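Local coordinates for protein glycosyl hydrolase BlGH5_18 (Bifidobacterium longum subsp. infantis, PDB 7LQX) that probably hydrolyses glycosidic bonds during N-glycan breakdown, as a glycoside hydrolase of family GH5, subfamily 18, from a gut bifidobacterium, at residues A[102-105]-A[106-109]; A[125-128]-A[129-132]; A[393-396]-A[397-401]. One frame throughout, in Å; residues are numbered along the deposited sequence.

Interaction 1. Residues A[102-105]-A[106-109]; sequences YVDV and FQGH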
loop_
_atom_site.group_PDB
_atom_site.type_symbol
_atom_site.label_atom_id
_atom_site.label_comp_id
_atom_site.label_asym_id
_atom_site.label_seq_id
_atom_site.Cartn_x
_atom_site.Cartn_y
_atom_site.Cartn_z
ATOM N N TYR A 102 -24.942 -2.865 0.353
ATOM C CA TYR A 102 -24.122 -4.070 0.358
ATOM C C TYR A 102 -22.666 -3.623 0.406
ATOM O O TYR A 102 -22.286 -2.670 -0.277
ATOM C CB TYR A 102 -24.400 -4.881 -0.916
ATOM C CG TYR A 102 -25.817 -5.402 -0.972
ATOM C CD1 TYR A 102 -26.852 -4.587 -1.387
ATOM C CD2 TYR A 102 -26.122 -6.691 -0.559
ATOM C CE1 TYR A 102 -28.157 -5.041 -1.402
ATOM C CE2 TYR A 102 -27.427 -7.159 -0.578
ATOM C CZ TYR A 102 -28.441 -6.326 -1.001
ATOM O OH TYR A 102 -29.747 -6.773 -1.015
ATOM N N VAL A 103 -21.851 -4.264 1.243
ATOM C CA VAL A 103 -20.478 -3.819 1.481
ATOM C C VAL A 103 -19.514 -4.923 1.068
ATOM O O VAL A 103 -19.715 -6.088 1.423
ATOM C CB VAL A 103 -20.272 -3.463 2.966
ATOM C CG1 VAL A 103 -18.829 -3.063 3.235
ATOM C CG2 VAL A 103 -21.212 -2.360 3.389
ATOM N N ASP A 104 -18.462 -4.564 0.331
ATOM C CA ASP A 104 -17.374 -5.486 0.023
ATOM C C ASP A 104 -16.258 -5.255 1.041
ATOM O O ASP A 104 -15.830 -4.110 1.232
ATOM C CB ASP A 104 -16.797 -5.230 -1.369
ATOM C CG ASP A 104 -17.596 -5.872 -2.481
ATOM O OD1 ASP A 104 -18.831 -5.712 -2.523
ATOM O OD2 ASP A 104 -16.967 -6.523 -3.346
ATOM N N VAL A 105 -15.751 -6.330 1.659
ATOM C CA VAL A 105 -14.866 -6.142 2.810
ATOM C C VAL A 105 -13.438 -5.796 2.392
ATOM O O VAL A 105 -12.859 -4.843 2.923
ATOM C CB VAL A 105 -14.888 -7.335 3.781
ATOM C CG1 VAL A 105 -13.915 -7.078 4.943
ATOM C CG2 VAL A 105 -16.289 -7.577 4.295
ATOM N N PHE A 106 -12.829 -6.583 1.483
ATOM C CA PHE A 106 -11.390 -6.501 1.201
ATOM C C PHE A 106 -11.112 -5.966 -0.200
ATOM O O PHE A 106 -11.147 -6.719 -1.177
ATOM C CB PHE A 106 -10.709 -7.870 1.342
ATOM C CG PHE A 106 -10.786 -8.457 2.719
ATOM C CD1 PHE A 106 -9.991 -7.975 3.741
ATOM C CD2 PHE A 106 -11.653 -9.510 2.992
ATOM C CE1 PHE A 106 -10.067 -8.526 5.013
ATOM C CE2 PHE A 106 -11.729 -10.058 4.262
ATOM C CZ PHE A 106 -10.949 -9.562 5.269
ATOM N N GLN A 107 -10.779 -4.679 -0.283
ATOM C CA GLN A 107 -10.240 -4.067 -1.501
ATOM C C GLN A 107 -8.834 -3.601 -1.143
ATOM O O GLN A 107 -8.692 -2.562 -0.497
ATOM C CB GLN A 107 -11.094 -2.895 -1.983
ATOM C CG GLN A 107 -12.377 -3.316 -2.681
ATOM C CD GLN A 107 -13.347 -4.002 -1.748
ATOM O OE1 GLN A 107 -13.696 -5.166 -1.945
ATOM N NE2 GLN A 107 -13.795 -3.286 -0.731
ATOM N N GLY A 108 -7.791 -4.337 -1.541
ATOM C CA GLY A 108 -7.861 -5.433 -2.484
ATOM C C GLY A 108 -7.544 -4.927 -3.869
ATOM O O GLY A 108 -6.427 -4.486 -4.140
ATOM N N HIS A 109 -8.541 -4.920 -4.748
ATOM C CA HIS A 109 -8.332 -4.503 -6.125
ATOM C C HIS A 109 -9.497 -3.646 -6.595
ATOM O O HIS A 109 -10.655 -4.062 -6.494
ATOM C CB HIS A 109 -8.208 -5.702 -7.070
ATOM C CG HIS A 109 -7.854 -5.305 -8.461
ATOM N ND1 HIS A 109 -6.571 -4.953 -8.815
ATOM C CD2 HIS A 109 -8.614 -5.131 -9.568
ATOM C CE1 HIS A 109 -6.549 -4.618 -10.091
ATOM N NE2 HIS A 109 -7.775 -4.711 -10.572
HETATM O O HOH W 1 -11.159 -3.056 2.001
#
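Val105 and Phe106 point the same way, side by side, and the valine lays its CG1 methyl over the middle of the phenylalanine ring. That methyl carbon, Val105 CG1, sits 3.7 Å from the Phe106 ring centroid and almost on the ring normal, a CH-pi contact between neighbours in sequence. Phe106 packs on Leu141 and Val142 of helix 132-149, Val105 on Leu158 of strand 155-159, and the Phe106 ring makes an edge-to-face contact with Trp69.

Gln107 does the polar work. Bent at chi2 (66°), its chain folds back so that NE2 donates to Asp104 O at 2.9 Å. The bond is nearly straight, and the acceptor lies in the plane of the Gln107 amide, but NE2 stands well above the Asp104 carbonyl plane. On the other branch OE1 rests against Asp104 CB at 3.2 Å. The amide is fixed in its rotation from outside as well, NE2 reaching Pro67 O and OE1 taking the Asn162 N-H, while the Asp104 carboxylate pairs with Arg64. A water links two backbone groups, donating to Val105 O at 2.6 Å and accepting from Gln107 N. The next peptide, into Gly108, is cis.

This is the C-terminal end of strand 100-104 in a (beta/alpha)8 barrel, the end where GH5 enzymes characteristically form their active site.

Interaction 2. Residues A[125-128]-A[129-132]; sequences RGNM and FEDA. With SO4 (sulfate ion), chain F.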
loop_
_atom_site.group_PDB
_atom_site.type_symbol
_atom_site.label_atom_id
_atom_site.label_comp_id
_atom_site.label_asym_id
_atom_site.label_seq_id
_atom_site.Cartn_x
_atom_site.Cartn_y
_atom_site.Cartn_z
ATOM N N ARG A 125 5.799 -9.942 2.347
ATOM C CA ARG A 125 4.959 -10.578 1.348
ATOM C C ARG A 125 4.275 -11.793 1.951
ATOM O O ARG A 125 4.923 -12.653 2.551
ATOM C CB ARG A 125 5.786 -11.000 0.136
ATOM C CG ARG A 125 4.918 -11.572 -0.975
ATOM C CD ARG A 125 5.713 -11.811 -2.239
ATOM N NE ARG A 125 4.878 -12.417 -3.271
ATOM C CZ ARG A 125 5.339 -12.894 -4.421
ATOM N NH1 ARG A 125 6.631 -12.828 -4.700
ATOM N NH2 ARG A 125 4.501 -13.436 -5.296
ATOM N N GLY A 126 2.957 -11.849 1.809
ATOM C CA GLY A 126 2.172 -12.915 2.388
ATOM C C GLY A 126 1.125 -13.401 1.414
ATOM O O GLY A 126 0.936 -12.836 0.338
ATOM N N ASN A 127 0.439 -14.445 1.826
ATOM C CA ASN A 127 -0.568 -15.097 0.997
ATOM C C ASN A 127 -1.884 -15.022 1.752
ATOM O O ASN A 127 -2.053 -15.687 2.777
ATOM C CB ASN A 127 -0.141 -16.531 0.714
ATOM C CG ASN A 127 -1.053 -17.217 -0.261
ATOM O OD1 ASN A 127 -2.274 -17.132 -0.150
ATOM N ND2 ASN A 127 -0.466 -17.913 -1.227
HETATM N N MSE A 128 -2.809 -14.205 1.248
HETATM C CA MSE A 128 -4.051 -13.947 1.971
HETATM C C MSE A 128 -4.976 -15.144 1.990
HETATM O O MSE A 128 -5.915 -15.179 2.779
HETATM C CB MSE A 128 -4.786 -12.739 1.365
HETATM C CG MSE A 128 -5.547 -13.022 0.083
HETATM SE SE MSE A 128 -6.447 -11.481 -0.637
HETATM C CE MSE A 128 -7.826 -11.225 0.709
ATOM N N PHE A 129 -4.717 -16.116 1.119
ATOM C CA PHE A 129 -5.543 -17.315 1.067
ATOM C C PHE A 129 -5.003 -18.443 1.929
ATOM O O PHE A 129 -5.794 -19.255 2.412
ATOM C CB PHE A 129 -5.655 -17.815 -0.376
ATOM C CG PHE A 129 -6.079 -16.752 -1.344
ATOM C CD1 PHE A 129 -7.338 -16.181 -1.251
ATOM C CD2 PHE A 129 -5.225 -16.302 -2.331
ATOM C CE1 PHE A 129 -7.739 -15.191 -2.116
ATOM C CE2 PHE A 129 -5.627 -15.298 -3.210
ATOM C CZ PHE A 129 -6.882 -14.747 -3.101
ATOM N N GLU A 130 -3.682 -18.511 2.132
ATOM C CA GLU A 130 -3.023 -19.675 2.704
ATOM C C GLU A 130 -2.410 -19.443 4.076
ATOM O O GLU A 130 -2.292 -20.395 4.848
ATOM C CB GLU A 130 -1.890 -20.154 1.783
ATOM C CG GLU A 130 -2.309 -20.525 0.366
ATOM C CD GLU A 130 -2.601 -21.999 0.192
ATOM O OE1 GLU A 130 -2.276 -22.789 1.109
ATOM O OE2 GLU A 130 -3.170 -22.377 -0.859
ATOM N N ASP A 131 -1.985 -18.230 4.396
ATOM C CA ASP A 131 -1.258 -18.006 5.639
ATOM C C ASP A 131 -2.237 -17.937 6.803
ATOM O O ASP A 131 -3.142 -17.096 6.801
ATOM C CB ASP A 131 -0.506 -16.676 5.579
ATOM C CG ASP A 131 0.616 -16.665 4.561
ATOM O OD1 ASP A 131 0.939 -17.725 3.989
ATOM O OD2 ASP A 131 1.186 -15.567 4.349
ATOM N N ALA A 132 -2.024 -18.777 7.823
ATOM C CA ALA A 132 -2.972 -18.838 8.931
ATOM C C ALA A 132 -3.133 -17.483 9.607
ATOM O O ALA A 132 -4.249 -17.099 9.976
ATOM C CB ALA A 132 -2.538 -19.891 9.949
HETATM S S SO4 F . 6.641 -14.600 -8.065
HETATM O O1 SO4 F . 7.467 -13.881 -7.100
HETATM O O2 SO4 F . 7.441 -15.658 -8.675
HETATM O O3 SO4 F . 5.481 -15.191 -7.402
HETATM O O4 SO4 F . 6.184 -13.672 -9.096
#
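Asn127 reaches forward with its side-chain oxygen and takes the backbone N-H of Phe129, OD1 to N 2.9 Å, with the donor in the plane of the amide C=O. This is an Asx turn; it depends on CG standing anti to the backbone N (chi1 -174°), which carries the amide over the following residues. Glu130 N also approaches the same OD1, in a weak bond. The Glu130 side chain runs alongside Asn127, pointing the same way, but its carboxylate plane stands nearly at right angles to the amide. Their polar ends find neighbouring partners, Asn127 ND2 at Ala177 O and Glu130 OE2 at Thr178 OG1.

Asp131 binds back to Asn127 with both its backbone and its carboxylate. Its OD2 receives Asn127 N at 2.9 Å, from well above the carboxylate plane, while Asp131 N returns a bond to Asn127 O at 3.0 Å.

Selenomethionine Met128 sets its CG over the centre of one face of the Phe129 ring, 3.7 Å from the centroid, and SE stands obliquely at 4.5 Å from that centroid, a Met-aromatic contact. Apart from this turn, Arg125 extends to a sulfate, probably from the crystallisation liquor, with NH1 bonding O1 at 2.8 Å and NH2 bonding O3.

Asn127 oxygens thus accept the N-H groups of Phe129 and Asp131, Glu130 N adding weak bonds, just before helix 132-149, while the Asp131 carboxylate, held back on Asn127 N, does not cap that helix.

Interaction 3. Residues A[393-396]-A[397-401]; sequences WMRL and HAEGA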
loop_
_atom_site.group_PDB
_atom_site.type_symbol
_atom_site.label_atom_id
_atom_site.label_comp_id
_atom_site.label_asym_id
_atom_site.label_seq_id
_atom_site.Cartn_x
_atom_site.Cartn_y
_atom_site.Cartn_z
ATOM N N TRP A 393 -24.062 -21.240 -27.619
ATOM C CA TRP A 393 -25.090 -20.526 -26.873
ATOM C C TRP A 393 -25.528 -19.279 -27.635
ATOM O O TRP A 393 -26.724 -19.004 -27.775
ATOM C CB TRP A 393 -24.601 -20.184 -25.462
ATOM C CG TRP A 393 -25.687 -19.591 -24.620
ATOM C CD1 TRP A 393 -26.525 -20.257 -23.761
ATOM C CD2 TRP A 393 -26.088 -18.210 -24.578
ATOM N NE1 TRP A 393 -27.402 -19.376 -23.181
ATOM C CE2 TRP A 393 -27.164 -18.116 -23.670
ATOM C CE3 TRP A 393 -25.645 -17.049 -25.229
ATOM C CZ2 TRP A 393 -27.800 -16.910 -23.392
ATOM C CZ3 TRP A 393 -26.271 -15.856 -24.946
ATOM C CH2 TRP A 393 -27.337 -15.792 -24.035
HETATM N N MSE A 394 -24.565 -18.514 -28.151
HETATM C CA MSE A 394 -24.881 -17.286 -28.877
HETATM C C MSE A 394 -25.759 -17.557 -30.096
HETATM O O MSE A 394 -26.651 -16.764 -30.417
HETATM C CB MSE A 394 -23.599 -16.538 -29.282
HETATM C CG MSE A 394 -22.856 -15.928 -28.110
HETATM SE SE MSE A 394 -23.907 -14.503 -27.325
HETATM C CE MSE A 394 -22.892 -14.319 -25.691
ATOM N N ARG A 395 -25.514 -18.677 -30.781
ATOM C CA ARG A 395 -26.311 -19.006 -31.960
ATOM C C ARG A 395 -27.749 -19.324 -31.570
ATOM O O ARG A 395 -28.697 -18.815 -32.179
ATOM C CB ARG A 395 -25.690 -20.190 -32.694
ATOM C CG ARG A 395 -26.217 -20.358 -34.103
ATOM C CD ARG A 395 -25.986 -21.759 -34.626
ATOM N NE ARG A 395 -26.970 -22.687 -34.068
ATOM C CZ ARG A 395 -26.708 -23.624 -33.155
ATOM N NH1 ARG A 395 -25.479 -23.792 -32.677
ATOM N NH2 ARG A 395 -27.688 -24.398 -32.718
ATOM N N LEU A 396 -27.927 -20.171 -30.551
ATOM C CA LEU A 396 -29.261 -20.489 -30.059
ATOM C C LEU A 396 -29.976 -19.245 -29.547
ATOM O O LEU A 396 -31.188 -19.094 -29.749
ATOM C CB LEU A 396 -29.160 -21.547 -28.965
ATOM C CG LEU A 396 -28.846 -22.950 -29.486
ATOM C CD1 LEU A 396 -28.386 -23.835 -28.330
ATOM C CD2 LEU A 396 -30.046 -23.560 -30.198
ATOM N N HIS A 397 -29.246 -18.348 -28.885
ATOM C CA HIS A 397 -29.817 -17.076 -28.450
ATOM C C HIS A 397 -30.338 -16.274 -29.636
ATOM O O HIS A 397 -31.480 -15.801 -29.623
ATOM C CB HIS A 397 -28.744 -16.302 -27.675
ATOM C CG HIS A 397 -29.073 -14.863 -27.439
ATOM N ND1 HIS A 397 -30.050 -14.458 -26.557
ATOM C CD2 HIS A 397 -28.537 -13.732 -27.953
ATOM C CE1 HIS A 397 -30.115 -13.138 -26.553
ATOM N NE2 HIS A 397 -29.208 -12.673 -27.392
ATOM N N ALA A 398 -29.511 -16.115 -30.675
ATOM C CA ALA A 398 -29.924 -15.349 -31.848
ATOM C C ALA A 398 -31.144 -15.964 -32.516
ATOM O O ALA A 398 -31.969 -15.241 -33.093
ATOM C CB ALA A 398 -28.764 -15.252 -32.846
ATOM N N GLU A 399 -31.272 -17.288 -32.460
ATOM C CA GLU A 399 -32.397 -17.980 -33.076
ATOM C C GLU A 399 -33.679 -17.864 -32.268
ATOM O O GLU A 399 -34.747 -18.212 -32.785
ATOM C CB GLU A 399 -32.046 -19.456 -33.258
ATOM C CG GLU A 399 -30.929 -19.673 -34.255
ATOM C CD GLU A 399 -30.439 -21.103 -34.313
ATOM O OE1 GLU A 399 -30.957 -21.966 -33.564
ATOM O OE2 GLU A 399 -29.523 -21.363 -35.123
ATOM N N GLY A 400 -33.604 -17.380 -31.034
ATOM C CA GLY A 400 -34.770 -17.291 -30.183
ATOM C C GLY A 400 -35.072 -18.530 -29.373
ATOM O O GLY A 400 -36.198 -18.667 -28.880
ATOM N N ALA A 401 -34.111 -19.439 -29.209
ATOM C CA ALA A 401 -34.364 -20.692 -28.507
ATOM C C ALA A 401 -34.312 -20.548 -26.994
ATOM O O ALA A 401 -34.507 -21.544 -26.288
ATOM C CB ALA A 401 -33.361 -21.760 -28.942
HETATM O O HOH W 2 -30.432 -24.496 -33.802
#
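The helix 388-399 runs through its last turns here with regular i to i+4 bonds, His397 N to Trp393 O at 2.8 Å followed by the equivalent links from Ala398 and Glu399, and then ends in a Schellman motif. Gly400 takes positive phi (87°), a value that glycine adopts readily, Ala401 N reaches back to Leu396 O at 3.0 Å, and Gly400 N bonds His397 O.

One turn apart on one flank, His397 places its CB over the face of the Trp393 six-membered ring, toward the rim, at 4.0 Å from the ring centroid. The imidazole runs nearly parallel to the indole (8° between planes) but is slid so far aside that the two rings barely overlap. Trp393 also meets Tyr256 edge-to-face, and His397 NE2 bonds Lys299 NZ.

On another flank Arg395 and Glu399 form a salt bridge, NE to OE2 at 3.1 Å. The carboxylate oxygen lies at the edge of the guanidinium, close to its plane, whereas NE meets OE2 from above the carboxylate plane. The bend at chi3 (78°) brings the arginine end round to it. A water bridges the other branches, accepting from Arg395 NH2 and donating to Glu399 OE1 at 2.6 Å; NH2 also pairs with Glu426, tying the helix to strand 424-426. Leu396 CD2 packs against Ala401 CB at 4.0 Å, and both side chains touch strands 365-369 and 424-426 of the neighbouring sheet.

Such a glycine-terminated helix, followed after a short turn by strand 403-407, completes the beta-alpha-beta crossover from strand 365-369 in the small three-stranded parallel sheet.

The three contacts follow one another along the chain, none touching another. Interactions 1 and 2 lie on the same side of the chain's centre, centres about 17 Å apart and nearest atoms about 4 Å apart. Both adjoin helix 132-149: the 106-109 segment packs Phe106 on it, and the turn at 125-132 leads into it. Both therefore belong to the eight-stranded barrel, interaction 1 at its buried strand end and interaction 2 farther out. Interaction 3 sits across the chain's centre, about 36 Å and 44 Å from them between centres, on helix 388-399, which packs against the three-stranded parallel sheet. That part of the fold stands apart from the barrel end of interaction 1, docked on the barrel through helix 248-264.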